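SusD homolog (Bacteroides thetaiotaomicron, PDB 3SGH) probably binds glycans at the outer membrane as a SusD-like lipoprotein and helps pass them on for uptake. Local coordinates at residues N19-M24 and A171-F176; V27-Q32 and S227-N232; I39-A44 and N238-V243; L304-A307 and P313-V316. All blocks are in the same frame, centred on the assembly; numbering follows the deposited sequence. Where two conformers were deposited one is given.

Contact 1: residues N19-M24 and A171-F176; sequences NLLSTM and AVVDQF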
loop_
_atom_site.group_PDB
_atom_site.type_symbol
_atom_site.label_atom_id
_atom_site.label_comp_id
_atom_site.label_asym_id
_atom_site.label_seq_id
_atom_site.Cartn_x
_atom_site.Cartn_y
_atom_site.Cartn_z
ATOM N N ASN A 19 -21.653 11.848 10.111
ATOM C CA ASN A 19 -20.711 12.927 9.875
ATOM C C ASN A 19 -19.315 12.676 10.483
ATOM O O ASN A 19 -18.315 13.169 9.953
ATOM C CB ASN A 19 -21.277 14.268 10.357
ATOM C CG ASN A 19 -22.531 14.717 9.570
ATOM O OD1 ASN A 19 -23.235 13.913 8.902
ATOM N ND2 ASN A 19 -22.836 15.997 9.677
ATOM N N LEU A 20 -19.228 11.872 11.553
ATOM C CA LEU A 20 -17.910 11.536 12.117
ATOM C C LEU A 20 -17.144 10.575 11.187
ATOM O O LEU A 20 -15.927 10.510 11.252
ATOM C CB LEU A 20 -18.038 10.914 13.502
ATOM C CG LEU A 20 -18.670 11.862 14.544
ATOM C CD1 LEU A 20 -19.366 11.028 15.600
ATOM C CD2 LEU A 20 -17.591 12.804 15.074
ATOM N N LEU A 21 -17.859 9.843 10.320
ATOM C CA LEU A 21 -17.189 8.961 9.357
ATOM C C LEU A 21 -16.336 9.766 8.409
ATOM O O LEU A 21 -15.301 9.289 7.989
ATOM C CB LEU A 21 -18.192 8.174 8.519
ATOM C CG LEU A 21 -18.953 7.008 9.091
ATOM C CD1 LEU A 21 -19.841 6.520 7.942
ATOM C CD2 LEU A 21 -18.024 5.898 9.604
ATOM N N SER A 22 -16.744 10.988 8.072
ATOM C CA SER A 22 -16.017 11.735 7.026
ATOM C C SER A 22 -14.553 11.940 7.358
ATOM O O SER A 22 -13.698 11.827 6.471
ATOM C CB SER A 22 -16.670 13.108 6.739
ATOM O OG SER A 22 -17.986 12.883 6.244
ATOM N N THR A 23 -14.216 12.275 8.595
ATOM C CA THR A 23 -12.816 12.416 8.980
ATOM C C THR A 23 -12.096 11.083 8.910
ATOM O O THR A 23 -10.978 11.001 8.429
ATOM C CB THR A 23 -12.661 12.882 10.417
ATOM O OG1 THR A 23 -13.738 13.768 10.746
ATOM C CG2 THR A 23 -11.305 13.544 10.601
HETATM N N MSE A 24 -12.764 10.044 9.418
HETATM C CA MSE A 24 -12.158 8.704 9.485
HETATM C C MSE A 24 -11.777 8.246 8.087
HETATM O O MSE A 24 -10.739 7.597 7.879
HETATM C CB MSE A 24 -13.101 7.666 10.123
HETATM C CG MSE A 24 -13.534 8.002 11.531
HETATM SE SE MSE A 24 -14.711 6.672 12.236
HETATM C CE MSE A 24 -13.389 5.313 12.416
ATOM N N ALA A 171 -25.318 7.368 2.127
ATOM C CA ALA A 171 -25.200 8.156 0.861
ATOM C C ALA A 171 -24.796 9.644 1.067
ATOM O O ALA A 171 -24.070 10.248 0.268
ATOM C CB ALA A 171 -26.490 8.060 0.048
ATOM N N VAL A 172 -25.267 10.214 2.147
ATOM C CA VAL A 172 -25.061 11.633 2.446
ATOM C C VAL A 172 -23.584 11.982 2.550
ATOM O O VAL A 172 -23.205 13.116 2.226
ATOM C CB VAL A 172 -25.768 12.045 3.762
ATOM C CG1 VAL A 172 -25.488 13.534 4.088
ATOM C CG2 VAL A 172 -27.257 11.836 3.658
ATOM N N VAL A 173 -22.751 11.026 2.990
ATOM C CA VAL A 173 -21.349 11.308 3.290
ATOM C C VAL A 173 -20.317 10.453 2.500
ATOM O O VAL A 173 -19.093 10.689 2.576
ATOM C CB VAL A 173 -21.043 11.103 4.799
ATOM C CG1 VAL A 173 -21.921 12.058 5.652
ATOM C CG2 VAL A 173 -21.172 9.673 5.197
ATOM N N ASP A 174 -20.818 9.500 1.739
ATOM C CA ASP A 174 -19.974 8.483 1.104
ATOM C C ASP A 174 -19.561 8.891 -0.305
ATOM O O ASP A 174 -20.255 8.571 -1.267
ATOM C CB ASP A 174 -20.732 7.171 1.069
ATOM C CG ASP A 174 -19.976 6.043 0.379
ATOM O OD1 ASP A 174 -18.724 6.153 0.136
ATOM O OD2 ASP A 174 -20.655 5.002 0.109
ATOM N N GLN A 175 -18.370 9.485 -0.433
ATOM C CA GLN A 175 -17.807 9.830 -1.733
ATOM C C GLN A 175 -17.215 8.659 -2.516
ATOM O O GLN A 175 -16.845 8.814 -3.685
ATOM C CB GLN A 175 -16.735 10.914 -1.580
ATOM C CG GLN A 175 -15.426 10.515 -0.876
ATOM C CD GLN A 175 -15.394 10.798 0.608
ATOM O OE1 GLN A 175 -16.427 10.727 1.297
ATOM N NE2 GLN A 175 -14.194 11.095 1.127
ATOM N N PHE A 176 -17.090 7.507 -1.866
ATOM C CA PHE A 176 -16.495 6.318 -2.507
ATOM C C PHE A 176 -17.525 5.572 -3.348
ATOM O O PHE A 176 -17.313 5.347 -4.561
ATOM C CB PHE A 176 -15.892 5.418 -1.418
ATOM C CG PHE A 176 -14.875 6.143 -0.573
ATOM C CD1 PHE A 176 -13.538 6.225 -0.976
ATOM C CD2 PHE A 176 -15.266 6.807 0.563
ATOM C CE1 PHE A 176 -12.619 6.927 -0.223
ATOM C CE2 PHE A 176 -14.350 7.529 1.313
ATOM C CZ PHE A 176 -13.024 7.580 0.934
HETATM O O HOH W 1 -13.528 12.297 3.899
HETATM O O HOH W 2 -17.290 12.485 3.586
#
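The N19 amide meets V173 at its oxygen, with OD1 4.0 Å from V173 CG1, and the two side chains cross at about a right angle. The second flat group, the F176 ring, lies farther along the loop. Q175 CG sits 3.8 Å above one face of this ring, toward the rim, and D174 OD1 lies in plane at its edge. That same OD1 accepts from the backbone N of F176 at 2.9 Å, which makes an Asx turn. V173 does most of the touching. With chi1 -60° its CG1 is turned to the N19 and S22 side, while CG2 reaches L21 CD1 at 4.4 Å. S22 OG comes to 3.8 Å from V173 CB. Water carries the polar link. One molecule joins S22 OG to V173 O, and another joins S22 O to Q175 NE2. The two waters bridge helix and loop beside V173. Helix 17-24 lies against the loop that runs from helix 168-171 to helix 181-198. L21 packs behind on helix 100-120, and L20 and M24 touch helix 87-95. F176 touches S227 and D229 of strand 227-229 and stacks edge-to-face with the rings of F25 and Y28.

Contact 2: residues V27-Q32 and S227-N232; sequences VYACPQ and SYDTTN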
loop_
_atom_site.group_PDB
_atom_site.type_symbol
_atom_site.label_atom_id
_atom_site.label_comp_id
_atom_site.label_asym_id
_atom_site.label_seq_id
_atom_site.Cartn_x
_atom_site.Cartn_y
_atom_site.Cartn_z
ATOM N N VAL A 27 -8.260 7.917 6.031
ATOM C CA VAL A 27 -7.293 6.820 5.984
ATOM C C VAL A 27 -7.257 6.046 4.671
ATOM O O VAL A 27 -6.270 5.382 4.401
ATOM C CB VAL A 27 -7.422 5.814 7.128
ATOM C CG1 VAL A 27 -7.277 6.538 8.509
ATOM C CG2 VAL A 27 -8.720 4.977 7.022
ATOM N N TYR A 28 -8.315 6.092 3.871
ATOM C CA TYR A 28 -8.366 5.251 2.681
ATOM C C TYR A 28 -7.375 5.681 1.613
ATOM O O TYR A 28 -6.711 4.851 1.017
ATOM C CB TYR A 28 -9.766 5.249 2.108
ATOM C CG TYR A 28 -10.765 4.460 2.929
ATOM C CD1 TYR A 28 -10.582 3.105 3.151
ATOM C CD2 TYR A 28 -11.935 5.024 3.407
ATOM C CE1 TYR A 28 -11.483 2.328 3.882
ATOM C CE2 TYR A 28 -12.840 4.247 4.148
ATOM C CZ TYR A 28 -12.608 2.895 4.377
ATOM O OH TYR A 28 -13.480 2.090 5.095
ATOM N N ALA A 29 -7.251 6.981 1.414
ATOM C CA ALA A 29 -6.396 7.506 0.356
ATOM C C ALA A 29 -5.448 8.611 0.798
ATOM O O ALA A 29 -4.526 8.924 0.044
ATOM C CB ALA A 29 -7.245 8.012 -0.797
ATOM N N CYS A 30 -5.689 9.220 1.972
ATOM C CA CYS A 30 -4.885 10.381 2.451
ATOM C C CYS A 30 -4.757 11.511 1.420
ATOM O O CYS A 30 -3.641 11.832 0.989
ATOM C CB CYS A 30 -3.502 9.919 2.884
ATOM S SG CYS A 30 -3.593 8.948 4.442
ATOM N N PRO A 31 -5.882 12.133 1.032
ATOM C CA PRO A 31 -5.831 13.242 0.064
ATOM C C PRO A 31 -5.223 14.580 0.534
ATOM O O PRO A 31 -4.698 15.340 -0.301
ATOM C CB PRO A 31 -7.287 13.434 -0.319
ATOM C CG PRO A 31 -8.053 12.974 0.884
ATOM C CD PRO A 31 -7.273 11.804 1.424
ATOM N N GLN A 32 -5.338 14.900 1.819
ATOM C CA GLN A 32 -4.816 16.167 2.298
ATOM C C GLN A 32 -3.305 16.185 2.043
ATOM O O GLN A 32 -2.612 15.172 2.209
ATOM C CB GLN A 32 -5.169 16.357 3.759
ATOM C CG GLN A 32 -4.912 17.770 4.307
ATOM C CD GLN A 32 -3.524 18.001 4.814
ATOM O OE1 GLN A 32 -2.770 17.045 5.095
ATOM N NE2 GLN A 32 -3.171 19.273 4.978
ATOM N N SER A 227 -12.409 1.451 -5.705
ATOM C CA SER A 227 -12.655 2.558 -4.790
ATOM C C SER A 227 -11.683 3.695 -5.005
ATOM O O SER A 227 -10.433 3.484 -4.954
ATOM C CB SER A 227 -12.501 2.090 -3.336
ATOM O OG SER A 227 -12.688 3.182 -2.457
ATOM N N TYR A 228 -12.266 4.880 -5.186
ATOM C CA TYR A 228 -11.536 6.165 -5.250
ATOM C C TYR A 228 -12.143 7.218 -4.285
ATOM O O TYR A 228 -13.347 7.219 -4.044
ATOM C CB TYR A 228 -11.637 6.753 -6.616
ATOM C CG TYR A 228 -10.937 6.015 -7.732
ATOM C CD1 TYR A 228 -11.572 4.968 -8.380
ATOM C CD2 TYR A 228 -9.700 6.425 -8.195
ATOM C CE1 TYR A 228 -10.948 4.282 -9.428
ATOM C CE2 TYR A 228 -9.101 5.798 -9.292
ATOM C CZ TYR A 228 -9.731 4.719 -9.889
ATOM O OH TYR A 228 -9.153 4.064 -10.949
ATOM N N ASP A 229 -11.308 8.100 -3.746
ATOM C CA ASP A 229 -11.801 9.178 -2.876
ATOM C C ASP A 229 -12.230 10.281 -3.840
ATOM O O ASP A 229 -11.447 11.140 -4.218
ATOM C CB ASP A 229 -10.716 9.626 -1.884
ATOM C CG ASP A 229 -11.244 10.576 -0.810
ATOM O OD1 ASP A 229 -12.278 11.259 -1.072
ATOM O OD2 ASP A 229 -10.602 10.654 0.244
ATOM N N THR A 230 -13.465 10.200 -4.298
ATOM C CA THR A 230 -13.870 10.978 -5.461
ATOM C C THR A 230 -13.842 12.488 -5.245
ATOM O O THR A 230 -13.752 13.251 -6.240
ATOM C CB THR A 230 -15.270 10.585 -5.998
ATOM O OG1 THR A 230 -16.267 10.953 -5.054
ATOM C CG2 THR A 230 -15.347 9.049 -6.351
ATOM N N THR A 231 -13.987 12.916 -3.994
ATOM C CA THR A 231 -13.936 14.353 -3.653
ATOM C C THR A 231 -12.581 14.768 -3.085
ATOM O O THR A 231 -12.418 15.892 -2.630
ATOM C CB THR A 231 -15.001 14.652 -2.644
ATOM O OG1 THR A 231 -14.783 13.853 -1.486
ATOM C CG2 THR A 231 -16.430 14.357 -3.235
ATOM N N ASN A 232 -11.631 13.823 -3.059
ATOM C CA ASN A 232 -10.374 14.011 -2.364
ATOM C C ASN A 232 -10.615 14.617 -0.958
ATOM O O ASN A 232 -10.042 15.644 -0.583
ATOM C CB ASN A 232 -9.470 14.866 -3.201
ATOM C CG ASN A 232 -8.860 14.095 -4.332
ATOM O OD1 ASN A 232 -8.285 13.008 -4.105
ATOM N ND2 ASN A 232 -8.947 14.640 -5.556
HETATM O O HOH W 3 -9.383 8.847 1.886
#
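P31 and D229 set their side chains across each other at about a right angle. The proline ring presents CG to D229 OD2 at 3.5 Å, and CD is slightly farther from the same oxygen. D229 has CG anti to its backbone N (chi1 -170°), which swings the carboxylate toward P31. Its CB lies against A29 CB at 4.0 Å. The other carboxylate oxygen, OD1, accepts from Q175 NE2 and from G233 N. OD2 is tied to the helix through a water, which donates to it at 2.7 Å and accepts from A29 N at 2.9 Å. D229 belongs to the short strand 227-229, which pairs antiparallel with strand 314-317. It also starts a type I beta turn closed by N232 N to D229 O. C30, with positive phi, takes the chain out of helix 26-29, and P31 comes next, facing this turn. From the far end of the turn N232 meets the same proline: its O is 3.5 Å from P31 CB, and the two CB atoms are 3.9 Å apart. The N232 amide is fixed by outside partners: ND2 donates to L312 O and OD1 accepts from Q314 N.

Contact 3: residues I39-A44 and N238-V243; sequences INCMWA and NGYAIV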
loop_
_atom_site.group_PDB
_atom_site.type_symbol
_atom_site.label_atom_id
_atom_site.label_comp_id
_atom_site.label_asym_id
_atom_site.label_seq_id
_atom_site.Cartn_x
_atom_site.Cartn_y
_atom_site.Cartn_z
ATOM N N ILE A 39 2.060 9.523 4.140
ATOM C CA ILE A 39 1.693 8.154 3.866
ATOM C C ILE A 39 2.040 7.706 2.451
ATOM O O ILE A 39 2.442 6.562 2.248
ATOM C CB ILE A 39 0.162 7.958 4.166
ATOM C CG1 ILE A 39 -0.134 8.241 5.654
ATOM C CG2 ILE A 39 -0.358 6.540 3.721
ATOM C CD1 ILE A 39 0.456 7.191 6.649
ATOM N N ASN A 40 1.824 8.576 1.474
ATOM C CA ASN A 40 1.976 8.213 0.091
ATOM C C ASN A 40 3.319 8.591 -0.509
ATOM O O ASN A 40 3.619 8.095 -1.580
ATOM C CB ASN A 40 0.861 8.819 -0.767
ATOM C CG ASN A 40 -0.511 8.255 -0.421
ATOM O OD1 ASN A 40 -0.632 7.075 -0.090
ATOM N ND2 ASN A 40 -1.539 9.080 -0.505
ATOM N N CYS A 41 4.136 9.415 0.145
ATOM C CA CYS A 41 5.361 9.934 -0.493
ATOM C C CYS A 41 6.635 9.963 0.334
ATOM O O CYS A 41 7.577 10.718 -0.016
ATOM C CB CYS A 41 5.109 11.361 -1.015
ATOM S SG CYS A 41 3.606 11.637 -2.058
HETATM N N MSE A 42 6.723 9.140 1.377
HETATM C CA MSE A 42 7.880 9.121 2.277
HETATM C C MSE A 42 8.433 7.694 2.341
HETATM O O MSE A 42 9.164 7.262 1.437
HETATM C CB MSE A 42 7.516 9.674 3.686
HETATM C CG MSE A 42 7.199 11.182 3.710
HETATM SE SE MSE A 42 8.652 12.382 3.200
HETATM C CE MSE A 42 9.573 12.578 4.915
ATOM N N TRP A 43 8.066 6.956 3.391
ATOM C CA TRP A 43 8.429 5.546 3.441
ATOM C C TRP A 43 7.854 4.783 2.261
ATOM O O TRP A 43 8.329 3.694 1.933
ATOM C CB TRP A 43 8.035 4.852 4.776
ATOM C CG TRP A 43 6.573 5.002 5.096
ATOM C CD1 TRP A 43 6.022 5.923 5.923
ATOM C CD2 TRP A 43 5.480 4.253 4.549
ATOM N NE1 TRP A 43 4.666 5.813 5.921
ATOM C CE2 TRP A 43 4.297 4.798 5.090
ATOM C CE3 TRP A 43 5.379 3.191 3.639
ATOM C CZ2 TRP A 43 3.012 4.330 4.735
ATOM C CZ3 TRP A 43 4.086 2.723 3.292
ATOM C CH2 TRP A 43 2.941 3.280 3.859
ATOM N N ALA A 44 6.823 5.325 1.615
ATOM C CA ALA A 44 6.233 4.687 0.430
ATOM C C ALA A 44 7.245 4.377 -0.665
ATOM O O ALA A 44 6.987 3.524 -1.523
ATOM C CB ALA A 44 5.099 5.572 -0.138
ATOM N N ASN A 238 -6.190 16.895 -5.359
ATOM C CA ASN A 238 -5.457 15.822 -4.742
ATOM C C ASN A 238 -4.129 16.301 -4.148
ATOM O O ASN A 238 -3.563 17.313 -4.565
ATOM C CB ASN A 238 -5.321 14.592 -5.657
ATOM C CG ASN A 238 -4.405 14.825 -6.855
ATOM O OD1 ASN A 238 -3.214 15.017 -6.660
ATOM N ND2 ASN A 238 -4.944 14.709 -8.104
ATOM N N GLY A 239 -3.679 15.593 -3.148
ATOM C CA GLY A 239 -2.426 15.912 -2.472
ATOM C C GLY A 239 -1.201 15.652 -3.301
ATOM O O GLY A 239 -0.214 16.348 -3.141
ATOM N N TYR A 240 -1.260 14.674 -4.210
ATOM C CA TYR A 240 -0.090 14.376 -5.040
ATOM C C TYR A 240 0.269 15.570 -5.882
ATOM O O TYR A 240 1.450 15.857 -6.047
ATOM C CB TYR A 240 -0.314 13.170 -5.923
ATOM C CG TYR A 240 -0.234 11.781 -5.284
ATOM C CD1 TYR A 240 0.964 11.227 -4.870
ATOM C CD2 TYR A 240 -1.392 11.004 -5.156
ATOM C CE1 TYR A 240 1.043 9.988 -4.363
ATOM C CE2 TYR A 240 -1.324 9.720 -4.651
ATOM C CZ TYR A 240 -0.111 9.202 -4.269
ATOM O OH TYR A 240 -0.006 7.913 -3.783
ATOM N N ALA A 241 -0.734 16.263 -6.413
ATOM C CA ALA A 241 -0.455 17.400 -7.287
ATOM C C ALA A 241 0.250 18.516 -6.481
ATOM O O ALA A 241 1.154 19.185 -6.996
ATOM C CB ALA A 241 -1.700 17.897 -7.933
ATOM N N ILE A 242 -0.142 18.672 -5.214
ATOM C CA ILE A 242 0.491 19.661 -4.344
ATOM C C ILE A 242 1.966 19.216 -4.058
ATOM O O ILE A 242 2.882 20.008 -4.276
ATOM C CB ILE A 242 -0.320 19.910 -3.048
ATOM C CG1 ILE A 242 -1.719 20.484 -3.413
ATOM C CG2 ILE A 242 0.490 20.894 -2.102
ATOM C CD1 ILE A 242 -2.787 20.400 -2.278
ATOM N N VAL A 243 2.171 18.009 -3.533
ATOM C CA VAL A 243 3.518 17.511 -3.225
ATOM C C VAL A 243 4.404 17.558 -4.475
ATOM O O VAL A 243 5.554 18.031 -4.446
ATOM C CB VAL A 243 3.456 16.140 -2.564
ATOM C CG1 VAL A 243 4.858 15.627 -2.195
ATOM C CG2 VAL A 243 2.556 16.216 -1.301
HETATM O O HOH W 4 2.197 6.179 -3.022
#
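N40 and C41, at the end of helix 33-40, pack on Y240 and V243 of helix 239-245, two short helices within the alpha-rich SusD fold. The apolar contacts centre on C41. Its SG lies 3.8 Å from Y240 CE1 and 4.2 Å from V243 CG1, so it touches both residues. SG also makes a cysteine sulfur-aromatic contact with the Y240 ring, 4.8 Å from the ring centroid and 61° off the ring normal, so the approach is oblique. N40 brings its CB to the hydroxyl end of the tyrosine, 3.3 Å from Y240 OH. The two side chains cross at about a right angle, yet the amide and ring planes are only 17° apart. The N40 amide has its own partner, since ND2 donates to A29 O and ties this helix end to helix 26-29. The remaining polar links are of two kinds. N238 is the N-cap of helix 239-245, and chi1 69° folds its OD1 back to accept from A241 N at 2.8 Å. The hydroxyl of Y240 is bridged to the other helix by a water, which lies 2.9 Å from Y240 OH and donates to N40 O at 2.8 Å.

Contact 4: residues L304-A307 and P313-V316; sequences LFIA and PQPV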
loop_
_atom_site.group_PDB
_atom_site.type_symbol
_atom_site.label_atom_id
_atom_site.label_comp_id
_atom_site.label_asym_id
_atom_site.label_seq_id
_atom_site.Cartn_x
_atom_site.Cartn_y
_atom_site.Cartn_z
ATOM N N LEU A 304 4.449 11.712 -11.522
ATOM C CA LEU A 304 3.267 10.867 -11.401
ATOM C C LEU A 304 2.152 11.559 -12.200
ATOM O O LEU A 304 1.884 12.764 -12.017
ATOM C CB LEU A 304 2.871 10.738 -9.916
ATOM C CG LEU A 304 3.965 10.347 -8.908
ATOM C CD1 LEU A 304 3.376 10.330 -7.504
ATOM C CD2 LEU A 304 4.559 8.979 -9.254
ATOM N N PHE A 305 1.484 10.778 -13.052
ATOM C CA PHE A 305 0.398 11.290 -13.872
ATOM C C PHE A 305 -0.702 11.969 -13.026
ATOM O O PHE A 305 -1.257 13.005 -13.399
ATOM C CB PHE A 305 -0.207 10.200 -14.727
ATOM C CG PHE A 305 -1.250 10.738 -15.680
ATOM C CD1 PHE A 305 -2.582 10.797 -15.306
ATOM C CD2 PHE A 305 -0.864 11.277 -16.903
ATOM C CE1 PHE A 305 -3.540 11.379 -16.156
ATOM C CE2 PHE A 305 -1.784 11.837 -17.757
ATOM C CZ PHE A 305 -3.156 11.890 -17.390
ATOM N N ILE A 306 -1.022 11.386 -11.887
ATOM C CA ILE A 306 -2.132 11.888 -11.040
ATOM C C ILE A 306 -1.840 13.310 -10.556
ATOM O O ILE A 306 -2.769 14.065 -10.324
ATOM C CB ILE A 306 -2.408 10.940 -9.833
ATOM C CG1 ILE A 306 -3.774 11.241 -9.177
ATOM C CG2 ILE A 306 -1.233 10.997 -8.836
ATOM C CD1 ILE A 306 -4.166 10.133 -8.129
ATOM N N ALA A 307 -0.562 13.699 -10.489
ATOM C CA ALA A 307 -0.146 15.067 -10.134
ATOM C C ALA A 307 -0.449 16.095 -11.229
ATOM O O ALA A 307 -0.427 17.312 -10.922
ATOM C CB ALA A 307 1.376 15.150 -9.783
ATOM N N PRO A 313 -9.164 11.965 -8.681
ATOM C CA PRO A 313 -9.403 11.406 -7.344
ATOM C C PRO A 313 -8.295 10.436 -6.938
ATOM O O PRO A 313 -7.893 9.572 -7.743
ATOM C CB PRO A 313 -10.745 10.656 -7.514
ATOM C CG PRO A 313 -10.754 10.197 -8.953
ATOM C CD PRO A 313 -10.057 11.384 -9.698
ATOM N N GLN A 314 -7.827 10.527 -5.698
ATOM C CA GLN A 314 -6.862 9.553 -5.213
ATOM C C GLN A 314 -7.495 8.169 -5.074
ATOM O O GLN A 314 -8.616 8.044 -4.567
ATOM C CB GLN A 314 -6.199 10.017 -3.915
ATOM C CG GLN A 314 -5.261 11.208 -4.209
ATOM C CD GLN A 314 -4.416 11.670 -3.045
ATOM O OE1 GLN A 314 -3.938 12.807 -3.073
ATOM N NE2 GLN A 314 -4.184 10.798 -2.039
ATOM N N PRO A 315 -6.789 7.122 -5.544
ATOM C CA PRO A 315 -7.264 5.732 -5.478
ATOM C C PRO A 315 -7.127 5.100 -4.102
ATOM O O PRO A 315 -6.243 5.483 -3.312
ATOM C CB PRO A 315 -6.355 4.992 -6.445
ATOM C CG PRO A 315 -5.128 5.768 -6.471
ATOM C CD PRO A 315 -5.504 7.214 -6.281
ATOM N N VAL A 316 -8.017 4.160 -3.800
ATOM C CA VAL A 316 -7.965 3.399 -2.566
ATOM C C VAL A 316 -7.647 1.926 -2.894
ATOM O O VAL A 316 -6.653 1.386 -2.420
ATOM C CB VAL A 316 -9.236 3.490 -1.755
ATOM C CG1 VAL A 316 -9.073 2.638 -0.440
ATOM C CG2 VAL A 316 -9.611 4.983 -1.458
#
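I306 makes this contact almost alone, and its terminal CD1 is the atom that touches P313, Q314 and P315. The side chain is fully extended: CG1 is anti to the backbone N (chi1 -165°) and chi2 is 170°. This sends CD1 straight out to the strand. There it meets P315 CD at 3.7 Å, P313 O at 3.8 Å and Q314 CA at 4.0 Å. These three neighbours form the close part of the contact. Q314 CG lies a little farther from CD1, at 4.2 Å. The rest is loose. P313 turns its CB away from I306 and meets CD1 with its backbone carbonyl, the oxygen nearest. I306, P313 and P315 are all partly exposed, while Q314 is buried. P313 and P315 also touch Y228 of the partner strand, and I306 also touches Y240 of helix 239-245. The two segments are close in sequence, so the contact closes a short loop leading into strand 314-317. Polar groups bond to third parties: I306 O accepts from N238 ND2, and Q314 OE1 accepts from G239 N. Between the segments themselves the chemistry is van der Waals, through a single methyl group. It sets little direction of its own, so the bonds to N238 and G239, residues at the start of helix 239-245, probably do more to fix the relative placement of loop and strand.

Overall arrangement
Contacts 2, 3 and 4 form a cluster in mutual touch; contact 1 lies to one end and touches contacts 2 and 4. Contact 1 lies farthest from the chain centre, about 22 Å centre to centre, and its centre is 11 Å from that of contact 2. Contacts 2 and 4 are 9 Å apart and share the two-stranded antiparallel sheet of 227-229 and 314-317. Contact 3 is 9 Å from contact 4 and 12 Å from contact 2. In sequence, contacts 1, 2 and 3 alternate their segments; contact 4 follows entirely afterwards. Consecutive N-terminal helices 17-24, 26-29 and 33-40 are thus each joined to chain some 150 to 200 residues later, tying the start of this SusD-like fold to its middle.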